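Local coordinates for protein flagellin hook IN motif family (Aeromonas hydrophila subsp. hydrophila, PDB 6XI1) that probably forms part of the calcium-bound extender region of an RTX adhesin, whose tandem beta-sandwich repeats project the adhesive end toward its target, at residues D129-T134 with V158-G163; L150-T155 with G190-N195; K168-N173 with A217-T222. One frame throughout, in Å; residues are numbered along the deposited sequence.

Interaction 1. Residues D129-T134 with V158-G163; sequences DAAVIT and VTDVDG. With CA (calcium ion), chain Q; CA (calcium ion), chain L; CA (calcium ion), chain M.
Asp129 meets Val161 and Asp162 where two antiparallel chain segments separate around three calcium ions. Its CB rests on Val161 CG2 at 3.3 Å, the two side chains crossing at about a right angle, and the same methyl also touches the carboxyl carbon CG. A chi1 of -76° sets CG beside the backbone N, and the side-chain oxygens then reach two metals. OD1 bridges them, 2.4 Å from the calcium ion of chain L and 2.5 Å from that of chain M, while OD2 completes a bidentate hold on the latter. The main-chain O of Asp129 binds the third calcium ion, that of chain Q, at 2.2 Å.

Asp162 bridges as well, with OD1 on the chain L ion and OD2 on the chain Q ion. Its OD2 also receives Asp129 N through the syn lone pair, at 2.7 Å and nearly straight (168°). Asp160 grips the chain Q ion with both oxygens, and its OD1 accepts Asp162 N to make an Asx turn within the type I turn Asp160-Gly163. Aspartate suits these places because its short side chain holds two oxygens close to the backbone; the calcium ions probably offset the repulsion among the crowded carboxylates.

Farther along, Val132 and Thr159 form a hydrogen-bonded antiparallel pair, with Val132 N 2.8 Å from Thr159 O. On the other face of the sheet Val158 CG2 packs against Ala131 CB at 3.6 Å and, less closely, against Ile133.

The contact lies at the open end of the hairpin of strands 132-142 and 149-159, where Ile133 and Val158 rest on Phe169. Asn128, Glu166 and Asp220 complete the chain Q site, whereas Glu37, Gln96 and Leu98, from earlier in the chain, help bind the other two ions beside the preceding repeat.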
loop_
_atom_site.group_PDB
_atom_site.type_symbol
_atom_site.label_atom_id
_atom_site.label_comp_id
_atom_site.label_asym_id
_atom_site.label_seq_id
_atom_site.Cartn_x
_atom_site.Cartn_y
_atom_site.Cartn_z
ATOM N N ASP A 129 30.093 24.904 28.972
ATOM C CA ASP A 129 29.162 25.630 28.084
ATOM C C ASP A 129 28.526 24.559 27.207
ATOM O O ASP A 129 29.287 23.708 26.620
ATOM C CB ASP A 129 29.884 26.696 27.252
ATOM C CG ASP A 129 30.239 27.950 28.051
ATOM O OD1 ASP A 129 31.177 27.868 28.841
ATOM O OD2 ASP A 129 29.532 28.979 27.894
ATOM N N ALA A 130 27.201 24.556 27.164
ATOM C CA ALA A 130 26.430 23.663 26.271
ATOM C C ALA A 130 26.928 23.841 24.831
ATOM O O ALA A 130 27.122 24.979 24.350
ATOM C CB ALA A 130 24.945 23.962 26.392
ATOM N N ALA A 131 27.078 22.743 24.115
ATOM C CA ALA A 131 27.298 22.768 22.652
ATOM C C ALA A 131 26.083 23.433 21.965
ATOM O O ALA A 131 24.938 23.357 22.490
ATOM C CB ALA A 131 27.549 21.376 22.139
ATOM N N VAL A 132 26.327 24.060 20.830
ATOM C CA VAL A 132 25.288 24.643 19.946
ATOM C C VAL A 132 25.209 23.750 18.701
ATOM O O VAL A 132 26.201 23.691 17.926
ATOM C CB VAL A 132 25.566 26.111 19.586
ATOM C CG1 VAL A 132 24.527 26.652 18.604
ATOM C CG2 VAL A 132 25.596 26.954 20.861
ATOM N N ILE A 133 24.101 23.034 18.575
ATOM C CA ILE A 133 23.890 22.033 17.486
ATOM C C ILE A 133 22.845 22.568 16.501
ATOM O O ILE A 133 21.737 22.940 16.926
ATOM C CB ILE A 133 23.496 20.654 18.032
ATOM C CG1 ILE A 133 24.533 20.140 19.031
ATOM C CG2 ILE A 133 23.318 19.685 16.868
ATOM C CD1 ILE A 133 24.097 18.940 19.871
ATOM N N THR A 134 23.207 22.625 15.232
ATOM C CA THR A 134 22.368 23.185 14.166
ATOM C C THR A 134 22.433 22.227 12.965
ATOM O O THR A 134 23.208 21.226 13.001
ATOM C CB THR A 134 22.831 24.610 13.799
ATOM O OG1 THR A 134 24.143 24.470 13.296
ATOM C CG2 THR A 134 22.893 25.587 14.950
ATOM N N VAL A 158 28.175 21.285 14.982
ATOM C CA VAL A 158 28.249 21.609 16.429
ATOM C C VAL A 158 29.395 22.601 16.634
ATOM O O VAL A 158 30.478 22.354 16.107
ATOM C CB VAL A 158 28.400 20.327 17.250
ATOM C CG1 VAL A 158 29.540 19.434 16.769
ATOM C CG2 VAL A 158 28.500 20.653 18.710
ATOM N N THR A 159 29.130 23.609 17.452
ATOM C CA THR A 159 30.132 24.499 18.063
ATOM C C THR A 159 30.071 24.285 19.564
ATOM O O THR A 159 28.993 24.037 20.086
ATOM C CB THR A 159 29.882 25.946 17.615
ATOM O OG1 THR A 159 28.655 26.461 18.128
ATOM C CG2 THR A 159 29.857 26.068 16.106
ATOM N N ASP A 160 31.195 24.491 20.231
ATOM C CA ASP A 160 31.308 24.441 21.699
ATOM C C ASP A 160 32.442 25.372 22.113
ATOM O O ASP A 160 33.587 25.083 21.825
ATOM C CB ASP A 160 31.551 23.002 22.170
ATOM C CG ASP A 160 31.281 22.815 23.637
ATOM O OD1 ASP A 160 31.761 23.670 24.454
ATOM O OD2 ASP A 160 30.678 21.754 23.979
ATOM N N VAL A 161 32.098 26.411 22.843
ATOM C CA VAL A 161 33.069 27.462 23.247
ATOM C C VAL A 161 34.112 26.838 24.155
ATOM O O VAL A 161 35.175 27.409 24.222
ATOM C CB VAL A 161 32.392 28.680 23.881
ATOM C CG1 VAL A 161 31.369 29.308 22.942
ATOM C CG2 VAL A 161 31.809 28.362 25.227
ATOM N N ASP A 162 33.877 25.663 24.745
ATOM C CA ASP A 162 34.923 25.024 25.592
ATOM C C ASP A 162 36.043 24.393 24.740
ATOM O O ASP A 162 36.965 23.866 25.341
ATOM C CB ASP A 162 34.313 23.984 26.518
ATOM C CG ASP A 162 33.292 24.593 27.450
ATOM O OD1 ASP A 162 33.571 25.693 27.982
ATOM O OD2 ASP A 162 32.198 23.986 27.576
ATOM N N GLY A 163 35.936 24.426 23.411
ATOM C CA GLY A 163 37.070 24.130 22.514
ATOM C C GLY A 163 36.773 23.063 21.468
ATOM O O GLY A 163 35.658 22.394 21.501
HETATM CA CA CA Q . 30.928 22.323 26.350
HETATM CA CA CA L . 33.360 27.334 29.670
HETATM CA CA CA M . 30.148 29.754 30.169
HETATM O O HOH W 1 29.154 26.596 23.285
HETATM O O HOH W 2 28.647 27.949 30.987
HETATM O O HOH W 3 28.087 30.829 29.841
#

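Interaction 2. Residues L150-T155 with G190-N195; sequences LTETGT and GAWTYN. With CA (calcium ion), chain N.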
loop_
_atom_site.group_PDB
_atom_site.type_symbol
_atom_site.label_atom_id
_atom_site.label_comp_id
_atom_site.label_asym_id
_atom_site.label_seq_id
_atom_site.Cartn_x
_atom_site.Cartn_y
_atom_site.Cartn_z
ATOM N N LEU A 150 15.284 1.527 3.265
ATOM C CA LEU A 150 14.970 2.961 3.032
ATOM C C LEU A 150 16.012 3.786 3.795
ATOM O O LEU A 150 16.311 3.512 4.975
ATOM C CB LEU A 150 13.577 3.323 3.527
ATOM C CG LEU A 150 12.474 2.360 3.122
ATOM C CD1 LEU A 150 11.158 2.856 3.613
ATOM C CD2 LEU A 150 12.445 2.133 1.628
ATOM N N THR A 151 16.557 4.804 3.152
ATOM C CA THR A 151 17.692 5.567 3.730
ATOM C C THR A 151 17.409 7.053 3.611
ATOM O O THR A 151 16.925 7.480 2.559
ATOM C CB THR A 151 19.034 5.230 3.063
ATOM O OG1 THR A 151 19.193 3.830 3.275
ATOM C CG2 THR A 151 20.214 5.965 3.662
ATOM N N GLU A 152 17.741 7.772 4.672
ATOM C CA GLU A 152 17.761 9.238 4.709
ATOM C C GLU A 152 19.104 9.664 5.304
ATOM O O GLU A 152 19.572 9.052 6.285
ATOM C CB GLU A 152 16.574 9.722 5.545
ATOM C CG GLU A 152 16.439 11.221 5.588
ATOM C CD GLU A 152 15.916 11.866 4.309
ATOM O OE1 GLU A 152 16.094 11.296 3.210
ATOM O OE2 GLU A 152 15.298 12.909 4.450
ATOM N N THR A 153 19.671 10.741 4.793
ATOM C CA THR A 153 20.951 11.283 5.317
ATOM C C THR A 153 20.825 12.787 5.545
ATOM O O THR A 153 19.944 13.431 4.927
ATOM C CB THR A 153 22.123 11.007 4.374
ATOM O OG1 THR A 153 21.716 11.544 3.110
ATOM C CG2 THR A 153 22.458 9.536 4.289
ATOM N N GLY A 154 21.662 13.304 6.416
ATOM C CA GLY A 154 21.753 14.749 6.692
ATOM C C GLY A 154 22.989 15.018 7.511
ATOM O O GLY A 154 23.657 14.057 7.930
ATOM N N THR A 155 23.277 16.292 7.741
ATOM C CA THR A 155 24.479 16.753 8.446
ATOM C C THR A 155 24.040 17.743 9.523
ATOM O O THR A 155 23.395 18.753 9.186
ATOM C CB THR A 155 25.531 17.315 7.488
ATOM O OG1 THR A 155 25.835 16.277 6.549
ATOM C CG2 THR A 155 26.821 17.709 8.181
ATOM N N GLY A 190 29.269 14.881 12.329
ATOM C CA GLY A 190 27.845 15.240 12.325
ATOM C C GLY A 190 27.038 14.639 11.176
ATOM O O GLY A 190 25.868 14.997 11.024
ATOM N N ALA A 191 27.635 13.813 10.315
ATOM C CA ALA A 191 26.955 13.156 9.209
ATOM C C ALA A 191 26.112 12.012 9.770
ATOM O O ALA A 191 26.710 11.095 10.346
ATOM C CB ALA A 191 27.945 12.634 8.225
ATOM N N TRP A 192 24.792 12.111 9.663
ATOM C CA TRP A 192 23.905 11.028 10.141
ATOM C C TRP A 192 23.301 10.268 8.972
ATOM O O TRP A 192 23.065 10.836 7.867
ATOM C CB TRP A 192 22.860 11.554 11.132
ATOM C CG TRP A 192 21.957 12.637 10.637
ATOM C CD1 TRP A 192 22.095 13.955 10.926
ATOM C CD2 TRP A 192 20.717 12.512 9.923
ATOM N NE1 TRP A 192 21.068 14.660 10.375
ATOM C CE2 TRP A 192 20.233 13.816 9.720
ATOM C CE3 TRP A 192 20.033 11.444 9.324
ATOM C CZ2 TRP A 192 19.055 14.075 9.009
ATOM C CZ3 TRP A 192 18.860 11.692 8.643
ATOM C CH2 TRP A 192 18.380 12.999 8.481
ATOM N N THR A 193 22.936 9.019 9.253
ATOM C CA THR A 193 22.281 8.129 8.303
ATOM C C THR A 193 21.171 7.408 9.072
ATOM O O THR A 193 21.512 6.784 10.079
ATOM C CB THR A 193 23.278 7.114 7.735
ATOM O OG1 THR A 193 24.326 7.809 7.088
ATOM C CG2 THR A 193 22.644 6.193 6.721
ATOM N N TYR A 194 19.951 7.524 8.600
ATOM C CA TYR A 194 18.777 6.730 9.074
ATOM C C TYR A 194 18.533 5.626 8.068
ATOM O O TYR A 194 18.491 5.863 6.842
ATOM C CB TYR A 194 17.540 7.624 9.167
ATOM C CG TYR A 194 16.252 6.881 9.454
ATOM C CD1 TYR A 194 15.848 6.601 10.756
ATOM C CD2 TYR A 194 15.443 6.476 8.411
ATOM C CE1 TYR A 194 14.694 5.859 10.990
ATOM C CE2 TYR A 194 14.305 5.721 8.646
ATOM C CZ TYR A 194 13.885 5.487 9.940
ATOM O OH TYR A 194 12.685 4.811 10.131
ATOM N N ASN A 195 18.251 4.412 8.588
ATOM C CA ASN A 195 17.956 3.251 7.745
ATOM C C ASN A 195 16.764 2.552 8.403
ATOM O O ASN A 195 16.734 2.407 9.673
ATOM C CB ASN A 195 19.110 2.246 7.626
ATOM C CG ASN A 195 20.351 2.828 6.985
ATOM O OD1 ASN A 195 20.306 3.188 5.822
ATOM N ND2 ASN A 195 21.417 2.979 7.760
HETATM CA CA CA N . 14.005 11.279 1.659
HETATM O O HOH W 4 14.951 9.060 1.464
HETATM O O HOH W 5 14.261 13.675 2.077
HETATM O O HOH W 6 12.228 9.962 0.420
HETATM O O HOH W 7 15.386 11.842 -0.205
HETATM O O HOH W 8 12.250 12.573 0.773
#
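Trp192 lies flat over the backbone of Gly154, the tight part of the contact. Gly154 N sits 3.5 Å above the indole plane, and its CA makes a CH-pi contact 3.9 Å from the centroid of the five-membered ring. A chi1 of 58° swings the indole across to the neighbouring strand, and glycine, lacking a side chain, lets the ring settle on the peptide. The two residues are a hydrogen-bonded pair, with Trp192 N 2.8 Å from Gly154 O; Glu152 and Tyr194 form a second. On the Trp192 side, Glu152 CG packs 3.9 Å from Trp192 CH2, but a bend at chi2 (74°) leads the carboxylate away to the solvent end, where OE1 (2.6 Å), Ala140 O and five waters bind a calcium ion.

The other face of the sheet, with Asn195 and beta-branched threonines suited to extended strands, is looser and more exposed: Thr151 CG2 and Thr193 CG2 are 3.9 Å apart, and Thr151 OG1 donates to Asn195 OD1 at 2.9 Å.

Strand 149-159 lies between 132-142 and 191-197, and 183-186 flanks 191-197 beyond. Inside the sandwich Trp192 and Tyr194 pack against strand 223-231, their polar ends satisfied by Ser136 O and Glu212 respectively.

Interaction 3. Residues K168-N173 with A217-T222; sequences KFLAGN and ASVDGT. With CA (calcium ion), chain Q; GOL (glycerol), chain C.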
loop_
_atom_site.group_PDB
_atom_site.type_symbol
_atom_site.label_atom_id
_atom_site.label_comp_id
_atom_site.label_asym_id
_atom_site.label_seq_id
_atom_site.Cartn_x
_atom_site.Cartn_y
_atom_site.Cartn_z
ATOM N N LYS A 168 32.353 18.284 18.760
ATOM C CA LYS A 168 32.326 17.044 17.971
ATOM C C LYS A 168 31.138 16.239 18.504
ATOM O O LYS A 168 30.761 16.471 19.679
ATOM C CB LYS A 168 33.532 16.126 18.233
ATOM C CG LYS A 168 34.911 16.664 17.912
ATOM C CD LYS A 168 35.933 15.535 17.840
ATOM C CE LYS A 168 36.844 15.408 19.039
ATOM N NZ LYS A 168 38.201 15.940 18.750
ATOM N N PHE A 169 30.585 15.378 17.669
ATOM C CA PHE A 169 29.554 14.423 18.134
ATOM C C PHE A 169 30.262 13.211 18.738
ATOM O O PHE A 169 31.351 12.826 18.238
ATOM C CB PHE A 169 28.609 14.042 17.003
ATOM C CG PHE A 169 27.735 15.187 16.590
ATOM C CD1 PHE A 169 26.576 15.478 17.293
ATOM C CD2 PHE A 169 28.168 16.070 15.618
ATOM C CE1 PHE A 169 25.790 16.558 16.911
ATOM C CE2 PHE A 169 27.395 17.160 15.260
ATOM C CZ PHE A 169 26.211 17.403 15.926
ATOM N N LEU A 170 29.597 12.555 19.691
ATOM C CA LEU A 170 29.902 11.159 20.055
ATOM C C LEU A 170 29.403 10.315 18.906
ATOM O O LEU A 170 28.155 10.357 18.605
ATOM C CB LEU A 170 29.237 10.796 21.378
ATOM C CG LEU A 170 29.732 11.610 22.567
ATOM C CD1 LEU A 170 28.956 11.246 23.836
ATOM C CD2 LEU A 170 31.241 11.435 22.749
ATOM N N ALA A 171 30.308 9.618 18.227
ATOM C CA ALA A 171 29.931 8.796 17.069
ATOM C C ALA A 171 29.143 7.584 17.578
ATOM O O ALA A 171 29.535 7.005 18.626
ATOM C CB ALA A 171 31.133 8.379 16.281
ATOM N N GLY A 172 28.109 7.170 16.856
ATOM C CA GLY A 172 27.350 5.959 17.236
ATOM C C GLY A 172 25.874 6.119 16.981
ATOM O O GLY A 172 25.488 6.937 16.163
ATOM N N ASN A 173 25.051 5.315 17.647
ATOM C CA ASN A 173 23.607 5.279 17.377
ATOM C C ASN A 173 22.939 6.406 18.125
ATOM O O ASN A 173 23.251 6.632 19.301
ATOM C CB ASN A 173 22.946 3.946 17.771
ATOM C CG ASN A 173 23.065 2.923 16.682
ATOM O OD1 ASN A 173 22.121 2.681 15.909
ATOM N ND2 ASN A 173 24.234 2.330 16.616
ATOM N N ALA A 217 24.364 13.115 20.678
ATOM C CA ALA A 217 25.060 13.911 21.707
ATOM C C ALA A 217 26.415 14.409 21.201
ATOM O O ALA A 217 27.088 13.682 20.453
ATOM C CB ALA A 217 25.246 13.117 22.974
ATOM N N SER A 218 26.767 15.609 21.634
ATOM C CA SER A 218 28.134 16.171 21.479
ATOM C C SER A 218 28.989 15.572 22.595
ATOM O O SER A 218 28.428 14.878 23.517
ATOM C CB SER A 218 28.134 17.659 21.503
ATOM O OG SER A 218 27.683 18.171 22.734
ATOM N N VAL A 219 30.307 15.801 22.543
ATOM C CA VAL A 219 31.273 15.264 23.536
ATOM C C VAL A 219 30.818 15.607 24.966
ATOM O O VAL A 219 30.975 14.738 25.837
ATOM C CB VAL A 219 32.693 15.820 23.270
ATOM C CG1 VAL A 219 33.633 15.624 24.476
ATOM C CG2 VAL A 219 33.257 15.214 22.015
ATOM N N ASP A 220 30.368 16.827 25.234
ATOM C CA ASP A 220 30.045 17.245 26.629
ATOM C C ASP A 220 28.657 16.713 27.049
ATOM O O ASP A 220 28.227 17.055 28.169
ATOM C CB ASP A 220 30.171 18.757 26.828
ATOM C CG ASP A 220 29.052 19.580 26.219
ATOM O OD1 ASP A 220 28.127 18.990 25.617
ATOM O OD2 ASP A 220 29.110 20.785 26.363
ATOM N N GLY A 221 27.953 15.977 26.183
ATOM C CA GLY A 221 26.650 15.352 26.525
ATOM C C GLY A 221 25.467 16.233 26.147
ATOM O O GLY A 221 24.319 15.837 26.430
ATOM N N THR A 222 25.695 17.387 25.515
ATOM C CA THR A 222 24.618 18.215 24.936
ATOM C C THR A 222 23.874 17.406 23.865
ATOM O O THR A 222 24.534 16.800 22.986
ATOM C CB THR A 222 25.130 19.513 24.305
ATOM O OG1 THR A 222 25.939 20.261 25.226
ATOM C CG2 THR A 222 23.985 20.375 23.837
HETATM CA CA CA Q . 30.928 22.323 26.350
HETATM C C1 GOL C . 26.277 7.943 20.568
HETATM O O1 GOL C . 25.764 6.766 20.024
HETATM C C2 GOL C . 25.116 8.845 20.571
HETATM O O2 GOL C . 25.058 9.444 21.860
HETATM C C3 GOL C . 25.148 9.688 19.311
HETATM O O3 GOL C . 25.754 10.947 19.463
#
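The ring of Phe169 meets the peptide between Ala217 and Ser218 at a slant, with Ala217 O 3.7 Å from CD1. Elsewhere round this hydrophobic ring lie Leu156, Val158 and Ile186. The other flat group, the carboxylate of Asp220, stands apart from 168-173 but fixes the loop that Phe169 touches. Its OD1 is held twice by Thr222: by the backbone N, nearly in line with the C-O bond, and by OG1, 2.6 Å away on the syn side. Its OD2 binds the calcium ion of chain Q at 2.4 Å. The bond from Thr222 N makes an Asx turn overlapping the type I turn Ser218-Gly221, where glycine suits the positive phi (93°) of the last position.

Two backbone hydrogen bonds join the segments: Leu170 N to Ala217 O at 2.9 Å, and Val219 N to Lys168 O at 3.0 Å. Beside them the root of the Lys168 side chain packs, CB 3.9 Å from Val219 CG2, while Leu170 lies loosely alongside, CD2 3.9 Å from Val219 CA. A glycerol, probably from the crystallisation liquor, links Leu170 O to Ala217 N through its O3.

The contact ties the approach to strand 172-176 to the loop between strands 209-217 and 223-231, with Phe169 turned inward against strands 149-159 and 183-186.

All three contacts belong to one seven-stranded repeat. Interactions 1 and 2 share strand 149-159, with centres about 21 Å apart: interaction 2 is regular sheet pairing, with Trp192 and Tyr194 buried in the sandwich and threonines outside, whereas interaction 1 adds metal coordination at the open end of the hairpin, with Asp160 and Asp162 buried but Val132 and Thr159 exposed. Interaction 3 relies on backbone bonds and aliphatic packing, with Phe169 and Ser218 buried and Leu170 exposed; Phe169 packs on Gly190, and Thr222 OG1 probably accepts a hydrogen bond from Ala131 N. The chain Q ion, shared by interactions 1 and 3, is bound by protein atoms; the chain M ion also holds two waters, that of interaction 2 five.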